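PDB 2BBR: viral CASP8 and FADD-like apoptosis regulator from Molluscum contagiosum virus subtype 1, which blocks death-receptor-induced apoptosis by interfering with caspase-8 recruitment and activation at the death-inducing signaling complex, and suppresses host NF-kappa-B activation. Local coordinates for residues A[24-36]-A[41-54]. Sequence-based numbering, arbitrary orientation.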
ATOM      1  N   GLU A  24      -4.627   9.974  -2.912  1.00 11.85           N
ATOM      2  CA  GLU A  24      -4.069   9.595  -1.624  1.00 11.72           C
ATOM      3  C   GLU A  24      -5.061   8.754  -0.827  1.00 11.47           C
ATOM      4  O   GLU A  24      -4.663   7.806  -0.151  1.00 11.26           O
ATOM      5  CB  GLU A  24      -3.664  10.845  -0.843  1.00 13.76           C
ATOM      6  CG  GLU A  24      -2.553  11.630  -1.522  1.00 15.36           C
ATOM      7  CD  GLU A  24      -2.313  12.985  -0.892  1.00 14.55           C
ATOM      8  OE1 GLU A  24      -3.282  13.761  -0.772  1.00 15.76           O
ATOM      9  OE2 GLU A  24      -1.156  13.275  -0.525  1.00 17.83           O
ATOM     10  N   ASP A  25      -6.348   9.083  -0.915  1.00 11.97           N
ATOM     11  CA  ASP A  25      -7.372   8.315  -0.210  1.00 12.11           C
ATOM     12  C   ASP A  25      -7.346   6.869  -0.697  1.00 11.82           C
ATOM     13  O   ASP A  25      -7.436   5.934   0.099  1.00 12.43           O
ATOM     14  CB  ASP A  25      -8.778   8.877  -0.469  1.00 14.97           C
ATOM     15  CG  ASP A  25      -9.005  10.232   0.167  1.00 16.04           C
ATOM     16  OD1 ASP A  25      -8.329  10.550   1.168  1.00 15.48           O
ATOM     17  OD2 ASP A  25      -9.883  10.972  -0.331  1.00 19.25           O
ATOM     18  N   SER A  26      -7.240   6.692  -2.012  1.00 12.09           N
ATOM     19  CA  SER A  26      -7.211   5.361  -2.602  1.00 12.65           C
ATOM     20  C   SER A  26      -6.003   4.572  -2.111  1.00 11.34           C
ATOM     21  O   SER A  26      -6.100   3.377  -1.839  1.00 11.18           O
ATOM     22  CB  SER A  26      -7.182   5.468  -4.130  1.00 14.31           C
ATOM     23  OG  SER A  26      -7.154   4.189  -4.735  1.00 20.50           O
ATOM     24  N   LEU A  27      -4.860   5.240  -2.008  1.00 10.94           N
ATOM     25  CA  LEU A  27      -3.655   4.576  -1.539  1.00 10.09           C
ATOM     26  C   LEU A  27      -3.815   4.118  -0.093  1.00  9.78           C
ATOM     27  O   LEU A  27      -3.411   3.012   0.259  1.00  9.92           O
ATOM     28  CB  LEU A  27      -2.439   5.502  -1.665  1.00 11.42           C
ATOM     29  CG  LEU A  27      -2.123   5.993  -3.080  1.00 12.41           C
ATOM     30  CD1 LEU A  27      -0.867   6.846  -3.064  1.00 13.15           C
ATOM     31  CD2 LEU A  27      -1.939   4.805  -4.008  1.00 13.99           C
ATOM     32  N   LEU A  28      -4.405   4.963   0.747  1.00 10.05           N
ATOM     33  CA  LEU A  28      -4.597   4.584   2.138  1.00 10.30           C
ATOM     34  C   LEU A  28      -5.591   3.438   2.251  1.00 10.07           C
ATOM     35  O   LEU A  28      -5.395   2.517   3.040  1.00 10.49           O
ATOM     36  CB  LEU A  28      -5.071   5.778   2.967  1.00 13.49           C
ATOM     37  CG  LEU A  28      -4.057   6.909   3.151  1.00 15.21           C
ATOM     38  CD1 LEU A  28      -4.581   7.885   4.192  1.00 17.56           C
ATOM     39  CD2 LEU A  28      -2.715   6.339   3.600  1.00 16.74           C
ATOM     40  N   LEU A  29      -6.663   3.488   1.467  1.00 10.59           N
ATOM     41  CA  LEU A  29      -7.642   2.411   1.505  1.00 10.67           C
ATOM     42  C   LEU A  29      -6.968   1.094   1.125  1.00 10.42           C
ATOM     43  O   LEU A  29      -7.254   0.052   1.709  1.00 11.34           O
ATOM     44  CB  LEU A  29      -8.811   2.705   0.561  1.00 12.94           C
ATOM     45  CG  LEU A  29      -9.853   3.696   1.085  1.00 16.78           C
ATOM     46  CD1 LEU A  29     -10.894   3.961   0.014  1.00 19.75           C
ATOM     47  CD2 LEU A  29     -10.514   3.132   2.337  1.00 18.88           C
ATOM     48  N   PHE A  30      -6.064   1.145   0.152  1.00 10.55           N
ATOM     49  CA  PHE A  30      -5.340  -0.050  -0.270  1.00 10.31           C
ATOM     50  C   PHE A  30      -4.456  -0.553   0.875  1.00  9.82           C
ATOM     51  O   PHE A  30      -4.410  -1.751   1.159  1.00 10.08           O
ATOM     52  CB  PHE A  30      -4.484   0.268  -1.497  1.00 10.78           C
ATOM     53  CG  PHE A  30      -3.567  -0.850  -1.904  1.00  9.14           C
ATOM     54  CD1 PHE A  30      -4.017  -1.895  -2.707  1.00  9.15           C
ATOM     55  CD2 PHE A  30      -2.245  -0.858  -1.482  1.00  9.20           C
ATOM     56  CE1 PHE A  30      -3.153  -2.935  -3.081  1.00 10.12           C
ATOM     57  CE2 PHE A  30      -1.384  -1.885  -1.848  1.00 10.20           C
ATOM     58  CZ  PHE A  30      -1.835  -2.925  -2.650  1.00  9.39           C
ATOM     59  N   LEU A  31      -3.760   0.365   1.538  1.00  9.08           N
ATOM     60  CA  LEU A  31      -2.896  -0.014   2.654  1.00  9.29           C
ATOM     61  C   LEU A  31      -3.688  -0.700   3.764  1.00  8.61           C
ATOM     62  O   LEU A  31      -3.158  -1.554   4.482  1.00  9.57           O
ATOM     63  CB  LEU A  31      -2.188   1.218   3.230  1.00  9.67           C
ATOM     64  CG  LEU A  31      -1.060   1.841   2.407  1.00  9.75           C
ATOM     65  CD1 LEU A  31      -0.545   3.083   3.119  1.00 11.06           C
ATOM     66  CD2 LEU A  31       0.068   0.830   2.209  1.00 10.37           C
ATOM     67  N   CYS A  32      -4.957  -0.320   3.896  1.00  9.46           N
ATOM     68  CA  CYS A  32      -5.837  -0.875   4.922  1.00 10.32           C
ATOM     69  C   CYS A  32      -6.689  -2.031   4.415  1.00 10.91           C
ATOM     70  O   CYS A  32      -7.591  -2.483   5.115  1.00 12.03           O
ATOM     71  CB  CYS A  32      -6.781   0.210   5.449  1.00 11.43           C
ATOM     72  SG  CYS A  32      -5.979   1.622   6.218  1.00 12.77           S
ATOM     73  N   HIS A  33      -6.395  -2.520   3.214  1.00 11.22           N
ATOM     74  CA  HIS A  33      -7.188  -3.588   2.614  1.00 11.06           C
ATOM     75  C   HIS A  33      -7.393  -4.846   3.457  1.00 12.66           C
ATOM     76  O   HIS A  33      -8.505  -5.371   3.519  1.00 13.93           O
ATOM     77  CB  HIS A  33      -6.590  -3.979   1.262  1.00 10.33           C
ATOM     78  CG  HIS A  33      -7.467  -4.884   0.452  1.00 10.91           C
ATOM     79  ND1 HIS A  33      -8.628  -4.455  -0.152  1.00 12.74           N
ATOM     80  CD2 HIS A  33      -7.357  -6.203   0.164  1.00 11.25           C
ATOM     81  CE1 HIS A  33      -9.198  -5.471  -0.777  1.00 12.59           C
ATOM     82  NE2 HIS A  33      -8.446  -6.543  -0.601  1.00 11.54           N
ATOM     83  N   ASP A  34      -6.336  -5.335   4.096  1.00 11.64           N
ATOM     84  CA  ASP A  34      -6.438  -6.544   4.910  1.00 13.50           C
ATOM     85  C   ASP A  34      -7.106  -6.314   6.259  1.00 12.94           C
ATOM     86  O   ASP A  34      -7.911  -7.130   6.710  1.00 14.83           O
ATOM     87  CB  ASP A  34      -5.053  -7.141   5.153  1.00 14.02           C
ATOM     88  CG  ASP A  34      -4.297  -7.396   3.872  1.00 16.28           C
ATOM     89  OD1 ASP A  34      -4.843  -8.091   2.989  1.00 16.89           O
ATOM     90  OD2 ASP A  34      -3.158  -6.902   3.750  1.00 15.10           O
ATOM     91  N   ALA A  35      -6.771  -5.202   6.905  1.00 14.28           N
ATOM     92  CA  ALA A  35      -7.321  -4.893   8.221  1.00 16.74           C
ATOM     93  C   ALA A  35      -8.737  -4.325   8.203  1.00 19.01           C
ATOM     94  O   ALA A  35      -9.534  -4.614   9.097  1.00 20.76           O
ATOM     95  CB  ALA A  35      -6.390  -3.935   8.951  1.00 17.78           C
ATOM     96  N   ALA A  36      -9.048  -3.521   7.193  1.00 20.79           N
ATOM     97  CA  ALA A  36     -10.369  -2.907   7.088  1.00 22.61           C
ATOM     98  C   ALA A  36     -11.116  -3.385   5.849  1.00 23.99           C
ATOM     99  O   ALA A  36     -11.233  -2.659   4.863  1.00 24.77           O
ATOM    100  CB  ALA A  36     -10.234  -1.390   7.064  1.00 22.48           C
ATOM    101  N   THR A  41     -14.550   4.192   2.162  1.00 28.78           N
ATOM    102  CA  THR A  41     -14.075   5.534   2.478  1.00 28.08           C
ATOM    103  C   THR A  41     -12.952   5.453   3.509  1.00 27.03           C
ATOM    104  O   THR A  41     -12.902   4.519   4.310  1.00 25.52           O
ATOM    105  CB  THR A  41     -15.202   6.413   3.056  1.00 28.97           C
ATOM    106  OG1 THR A  41     -15.607   5.896   4.330  1.00 29.86           O
ATOM    107  CG2 THR A  41     -16.400   6.426   2.119  1.00 29.80           C
ATOM    108  N   VAL A  42     -12.052   6.430   3.487  1.00 26.57           N
ATOM    109  CA  VAL A  42     -10.936   6.448   4.424  1.00 26.86           C
ATOM    110  C   VAL A  42     -11.440   6.533   5.861  1.00 26.35           C
ATOM    111  O   VAL A  42     -10.854   5.942   6.769  1.00 25.74           O
ATOM    112  CB  VAL A  42      -9.996   7.639   4.153  1.00 27.50           C
ATOM    113  CG1 VAL A  42      -8.795   7.571   5.081  1.00 29.20           C
ATOM    114  CG2 VAL A  42      -9.546   7.622   2.704  1.00 28.26           C
ATOM    115  N   THR A  43     -12.528   7.268   6.063  1.00 25.94           N
ATOM    116  CA  THR A  43     -13.107   7.412   7.392  1.00 25.32           C
ATOM    117  C   THR A  43     -13.467   6.039   7.948  1.00 24.25           C
ATOM    118  O   THR A  43     -13.164   5.729   9.100  1.00 23.05           O
ATOM    119  CB  THR A  43     -14.373   8.296   7.359  1.00 26.21           C
ATOM    120  OG1 THR A  43     -14.018   9.625   6.958  1.00 28.53           O
ATOM    121  CG2 THR A  43     -15.030   8.347   8.731  1.00 26.86           C
ATOM    122  N   GLN A  44     -14.111   5.216   7.124  1.00 22.19           N
ATOM    123  CA  GLN A  44     -14.499   3.874   7.548  1.00 20.64           C
ATOM    124  C   GLN A  44     -13.273   3.058   7.919  1.00 18.42           C
ATOM    125  O   GLN A  44     -13.253   2.383   8.945  1.00 17.88           O
ATOM    126  CB  GLN A  44     -15.249   3.144   6.435  1.00 21.77           C
ATOM    127  CG  GLN A  44     -16.582   3.748   6.057  1.00 23.25           C
ATOM    128  CD  GLN A  44     -17.320   2.899   5.045  1.00 23.98           C
ATOM    129  OE1 GLN A  44     -16.758   2.503   4.023  1.00 25.39           O
ATOM    130  NE2 GLN A  44     -18.588   2.615   5.321  1.00 25.37           N
ATOM    131  N   ALA A  45     -12.250   3.117   7.072  1.00 17.83           N
ATOM    132  CA  ALA A  45     -11.023   2.373   7.315  1.00 18.42           C
ATOM    133  C   ALA A  45     -10.398   2.755   8.653  1.00 18.17           C
ATOM    134  O   ALA A  45     -10.017   1.886   9.434  1.00 17.61           O
ATOM    135  CB  ALA A  45     -10.035   2.614   6.181  1.00 17.95           C
ATOM    136  N   LEU A  46     -10.299   4.054   8.921  1.00 19.64           N
ATOM    137  CA  LEU A  46      -9.719   4.522  10.175  1.00 20.98           C
ATOM    138  C   LEU A  46     -10.542   4.061  11.372  1.00 20.46           C
ATOM    139  O   LEU A  46      -9.989   3.655  12.393  1.00 19.26           O
ATOM    140  CB  LEU A  46      -9.609   6.049  10.182  1.00 23.53           C
ATOM    141  CG  LEU A  46      -8.656   6.665   9.155  1.00 25.82           C
ATOM    142  CD1 LEU A  46      -8.603   8.169   9.356  1.00 27.33           C
ATOM    143  CD2 LEU A  46      -7.267   6.064   9.311  1.00 26.46           C
ATOM    144  N   CYS A  47     -11.862   4.130  11.247  1.00 19.92           N
ATOM    145  CA  CYS A  47     -12.736   3.702  12.330  1.00 19.45           C
ATOM    146  C   CYS A  47     -12.515   2.219  12.596  1.00 17.95           C
ATOM    147  O   CYS A  47     -12.459   1.784  13.744  1.00 16.11           O
ATOM    148  CB  CYS A  47     -14.201   3.959  11.969  1.00 21.86           C
ATOM    149  SG  CYS A  47     -14.632   5.714  11.799  1.00 29.48           S
ATOM    150  N   SER A  48     -12.384   1.442  11.525  1.00 15.99           N
ATOM    151  CA  SER A  48     -12.158   0.013  11.658  1.00 15.23           C
ATOM    152  C   SER A  48     -10.830  -0.248  12.366  1.00 13.90           C
ATOM    153  O   SER A  48     -10.742  -1.111  13.238  1.00 13.91           O
ATOM    154  CB  SER A  48     -12.152  -0.654  10.285  1.00 16.39           C
ATOM    155  OG  SER A  48     -11.982  -2.051  10.419  1.00 16.40           O
ATOM    156  N   LEU A  49      -9.793   0.496  11.988  1.00 13.66           N
ATOM    157  CA  LEU A  49      -8.491   0.325  12.619  1.00 13.68           C
ATOM    158  C   LEU A  49      -8.563   0.726  14.088  1.00 13.96           C
ATOM    159  O   LEU A  49      -7.944   0.096  14.938  1.00 13.54           O
ATOM    160  CB  LEU A  49      -7.425   1.156  11.901  1.00 14.74           C
ATOM    161  CG  LEU A  49      -7.079   0.737  10.470  1.00 15.26           C
ATOM    162  CD1 LEU A  49      -5.970   1.635   9.944  1.00 17.31           C
ATOM    163  CD2 LEU A  49      -6.636  -0.720  10.438  1.00 15.89           C
ATOM    164  N   SER A  50      -9.328   1.773  14.383  1.00 14.46           N
ATOM    165  CA  SER A  50      -9.480   2.236  15.760  1.00 16.30           C
ATOM    166  C   SER A  50     -10.121   1.143  16.614  1.00 14.99           C
ATOM    167  O   SER A  50      -9.702   0.892  17.742  1.00 15.24           O
ATOM    168  CB  SER A  50     -10.347   3.497  15.798  1.00 16.94           C
ATOM    169  OG  SER A  50      -9.760   4.539  15.039  1.00 23.32           O
ATOM    170  N   GLN A  51     -11.136   0.491  16.058  1.00 14.24           N
ATOM    171  CA  GLN A  51     -11.849  -0.583  16.747  1.00 15.12           C
ATOM    172  C   GLN A  51     -10.914  -1.723  17.131  1.00 15.74           C
ATOM    173  O   GLN A  51     -11.111  -2.393  18.146  1.00 15.87           O
ATOM    174  CB  GLN A  51     -12.946  -1.143  15.845  1.00 15.88           C
ATOM    175  CG  GLN A  51     -14.114  -0.212  15.609  1.00 16.76           C
ATOM    176  CD  GLN A  51     -14.936  -0.637  14.411  1.00 17.53           C
ATOM    177  OE1 GLN A  51     -15.093  -1.828  14.145  1.00 21.67           O
ATOM    178  NE2 GLN A  51     -15.471   0.336  13.685  1.00 22.36           N
ATOM    179  N   GLN A  52      -9.899  -1.938  16.302  1.00 15.35           N
ATOM    180  CA  GLN A  52      -8.932  -3.007  16.512  1.00 15.44           C
ATOM    181  C   GLN A  52      -7.678  -2.526  17.232  1.00 15.54           C
ATOM    182  O   GLN A  52      -6.772  -3.313  17.497  1.00 16.10           O
ATOM    183  CB  GLN A  52      -8.535  -3.605  15.159  1.00 15.04           C
ATOM    184  CG  GLN A  52      -9.683  -4.253  14.404  1.00 16.70           C
ATOM    185  CD  GLN A  52      -9.326  -4.566  12.965  1.00 16.54           C
ATOM    186  OE1 GLN A  52      -9.578  -3.765  12.062  1.00 18.22           O
ATOM    187  NE2 GLN A  52      -8.724  -5.726  12.744  1.00 19.34           N
ATOM    188  N   ARG A  53      -7.641  -1.236  17.548  1.00 15.44           N
ATOM    189  CA  ARG A  53      -6.491  -0.616  18.197  1.00 15.00           C
ATOM    190  C   ARG A  53      -5.248  -0.814  17.333  1.00 14.04           C
ATOM    191  O   ARG A  53      -4.156  -1.105  17.828  1.00 16.57           O
ATOM    192  CB  ARG A  53      -6.262  -1.192  19.596  1.00 16.81           C
ATOM    193  CG  ARG A  53      -5.413  -0.276  20.458  1.00 19.81           C
ATOM    194  CD  ARG A  53      -5.342  -0.736  21.901  1.00 22.24           C
ATOM    195  NE  ARG A  53      -4.696   0.268  22.746  1.00 25.48           N
ATOM    196  CZ  ARG A  53      -3.436   0.669  22.605  1.00 26.99           C
ATOM    197  NH1 ARG A  53      -2.672   0.154  21.653  1.00 28.09           N
ATOM    198  NH2 ARG A  53      -2.941   1.593  23.417  1.00 29.10           N
ATOM    199  N   LYS A  54      -5.430  -0.663  16.027  1.00 14.09           N
ATOM    200  CA  LYS A  54      -4.328  -0.796  15.083  1.00 14.55           C
ATOM    201  C   LYS A  54      -3.956   0.588  14.570  1.00 13.60           C
ATOM    202  O   LYS A  54      -2.944   0.755  13.891  1.00 14.27           O
ATOM    203  CB  LYS A  54      -4.728  -1.684  13.902  1.00 15.66           C
ATOM    204  CG  LYS A  54      -4.927  -3.145  14.256  1.00 18.75           C
ATOM    205  CD  LYS A  54      -5.336  -3.952  13.032  1.00 18.56           C
ATOM    206  CE  LYS A  54      -5.550  -5.418  13.380  1.00 21.91           C
ATOM    207  NZ  LYS A  54      -5.982  -6.205  12.193  1.00 23.64           N
TER
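Leu29 lays its CD2 methyl over the start of helix 42-51, 3.4 Å from Thr41 O and 3.9 Å from Ala45 CB. This is the packing of two successive helices in the first death effector domain of the viral FLIP: the 24-31 part of helix 22-31 and helix 42-51 run in roughly the same direction, their axes 32° apart, and the intervening chain turns back to the start of the second helix. Val42 fits beside Leu29 and sends its branches two ways. With CG1 anti to its own backbone N (chi1 -176°), CG2 presses on Asp25 CB at 3.5 Å, the two side chains crossing at about a right angle, while CG1 lies next to Leu28 CD1. Leu17 of helix 10-17 also touches Val42, which is buried. Further along, the link past the end of helix 22-31 takes over. Small residues let the backbones come close here: Ala36 CB rests against Ala45 and against Ser48 CB, and the CA atoms of Ala36 and Ala45 are 5.3 Å apart. Thr41 N-caps helix 42-51, its OG1 accepting from Gln44 N in a capping box, and a Schellman motif at Arg53 closes the other end. Leu49 then forks across the link, CD1 reaching Cys32 SG at 3.7 Å and CD2 reaching Ala35 CB at 3.6 Å.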